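Long-range contact in 2-C-methyl-D-erythritol 4-phosphate cytidylyltransferase (Anaerococcus prevotii, PDB 4KT7), which probably catalyses transfer of a cytidylyl group from CTP to 2-C-methyl-D-erythritol 4-phosphate, a step of isoprenoid biosynthesis that releases diphosphate: residues P114-E119 with Y213-I218. Sequence-based numbering, arbitrary orientation.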
# COMPACT_ATOMS: atom_id res chain seq x y z
N PRO A 114 -14.39 -0.71 -8.09
CA PRO A 114 -15.18 -1.40 -9.12
C PRO A 114 -14.74 -2.83 -9.39
O PRO A 114 -15.48 -3.57 -10.06
CB PRO A 114 -14.92 -0.54 -10.37
CG PRO A 114 -13.54 0.00 -10.14
CD PRO A 114 -13.48 0.30 -8.66
N PHE A 115 -13.57 -3.23 -8.91
CA PHE A 115 -12.99 -4.50 -9.34
C PHE A 115 -13.16 -5.66 -8.36
O PHE A 115 -12.77 -6.78 -8.67
CB PHE A 115 -11.52 -4.32 -9.73
CG PHE A 115 -11.29 -3.27 -10.79
CD1 PHE A 115 -12.10 -3.22 -11.92
CD2 PHE A 115 -10.29 -2.33 -10.64
CE1 PHE A 115 -11.88 -2.25 -12.90
CE2 PHE A 115 -10.08 -1.35 -11.61
CZ PHE A 115 -10.87 -1.32 -12.74
N ALA A 116 -13.76 -5.42 -7.19
CA ALA A 116 -14.04 -6.52 -6.26
C ALA A 116 -14.88 -7.57 -6.98
O ALA A 116 -15.90 -7.25 -7.58
CB ALA A 116 -14.76 -6.01 -4.99
N SER A 117 -14.42 -8.82 -6.97
CA SER A 117 -15.12 -9.86 -7.72
C SER A 117 -16.36 -10.24 -6.96
O SER A 117 -16.48 -9.95 -5.77
CB SER A 117 -14.24 -11.11 -7.86
OG SER A 117 -14.00 -11.66 -6.56
N GLU A 118 -17.29 -10.88 -7.65
CA GLU A 118 -18.49 -11.42 -7.01
C GLU A 118 -18.12 -12.43 -5.91
O GLU A 118 -18.74 -12.47 -4.85
CB GLU A 118 -19.35 -12.08 -8.09
CG GLU A 118 -20.70 -12.56 -7.64
CD GLU A 118 -21.44 -13.24 -8.77
OE1 GLU A 118 -21.33 -12.75 -9.92
OE2 GLU A 118 -22.12 -14.26 -8.52
N GLU A 119 -17.08 -13.22 -6.16
CA GLU A 119 -16.60 -14.20 -5.17
C GLU A 119 -16.15 -13.55 -3.86
O GLU A 119 -16.31 -14.13 -2.79
CB GLU A 119 -15.45 -15.01 -5.76
CG GLU A 119 -15.03 -16.19 -4.92
CD GLU A 119 -13.59 -16.60 -5.16
OE1 GLU A 119 -12.74 -15.72 -5.45
OE2 GLU A 119 -13.29 -17.81 -5.04
N TYR A 213 -5.70 -7.97 -4.52
CA TYR A 213 -4.77 -6.88 -4.74
C TYR A 213 -5.29 -5.97 -5.85
O TYR A 213 -5.05 -4.77 -5.84
CB TYR A 213 -3.35 -7.40 -5.05
CG TYR A 213 -2.66 -7.95 -3.82
CD1 TYR A 213 -2.20 -7.10 -2.83
CD2 TYR A 213 -2.50 -9.32 -3.64
CE1 TYR A 213 -1.58 -7.59 -1.68
CE2 TYR A 213 -1.88 -9.83 -2.48
CZ TYR A 213 -1.42 -8.96 -1.52
OH TYR A 213 -0.81 -9.45 -0.39
N SER A 214 -6.03 -6.56 -6.78
CA SER A 214 -6.64 -5.79 -7.87
C SER A 214 -7.78 -4.87 -7.41
O SER A 214 -8.19 -3.99 -8.15
CB SER A 214 -7.15 -6.74 -8.95
OG SER A 214 -8.00 -7.73 -8.38
N ASN A 215 -8.30 -5.09 -6.20
CA ASN A 215 -9.47 -4.35 -5.71
C ASN A 215 -9.09 -2.94 -5.20
O ASN A 215 -9.30 -2.61 -4.02
CB ASN A 215 -10.17 -5.16 -4.62
CG ASN A 215 -11.50 -4.57 -4.19
OD1 ASN A 215 -12.14 -3.81 -4.94
ND2 ASN A 215 -11.94 -4.94 -2.98
N ILE A 216 -8.56 -2.12 -6.09
CA ILE A 216 -8.09 -0.79 -5.70
C ILE A 216 -9.20 0.26 -5.68
O ILE A 216 -10.23 0.10 -6.35
CB ILE A 216 -7.00 -0.33 -6.66
CG1 ILE A 216 -7.57 -0.29 -8.08
CG2 ILE A 216 -5.82 -1.30 -6.60
CD1 ILE A 216 -6.68 0.42 -9.09
N LYS A 217 -8.98 1.33 -4.91
CA LYS A 217 -9.87 2.49 -4.86
C LYS A 217 -9.54 3.45 -6.01
O LYS A 217 -8.36 3.71 -6.29
CB LYS A 217 -9.64 3.21 -3.53
CG LYS A 217 -10.86 3.82 -2.89
CD LYS A 217 -10.46 4.66 -1.68
CE LYS A 217 -11.66 5.03 -0.80
NZ LYS A 217 -12.64 5.93 -1.47
N ILE A 218 -10.57 3.97 -6.69
CA ILE A 218 -10.35 4.90 -7.80
C ILE A 218 -10.75 6.32 -7.42
O ILE A 218 -11.94 6.64 -7.41
CB ILE A 218 -11.15 4.50 -9.06
CG1 ILE A 218 -10.94 3.02 -9.39
CG2 ILE A 218 -10.78 5.39 -10.24
CD1 ILE A 218 -9.50 2.63 -9.59
O HOH W 1 -11.77 -2.23 -6.99
O HOH W 2 -10.59 -7.50 -7.56
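N215 and A116 meet where two loops run past each other, the carboxamide of N215 lying against the methyl group of A116, with OD1 3.4 Å from CB. The small methyl of alanine suits a place where the amide packs this close to the backbone. A116 N is close to OD1 too, but the angle is poor, and the polar link is made by water instead. One water accepts from F115 N at 2.8 Å and donates both to N215 OD1, 2.6 Å away, and to I216 O. A second donates to F115 O and accepts from S214 OG at 2.7 Å, the short serine side chain stopping one water short of the opposite backbone.

Beside the waters, the F115 ring presents its edge to S214 O, 3.7 Å from CD2, and to I216 CG1, while P114 CG sits over the centre of one face. The compact proline ring can also meet branched I218, its CD 3.8 Å from CG1, the two side chains crossing at about a right angle.

A chi1 of -172° swings N215's amide away from its own backbone N and onto A116, and ND2 is anchored by T167 O and Q166 OE1. A leucine in its place would probably cost the water one of its three partners and deprive T167 O and Q166 OE1 of their amide donor. Farther out, S117 N-caps helix 118-127, and helix 221-231 packs on F115 and I218. Direct contact here is van der Waals, so the two loops are probably coupled through bound water as much as by packing.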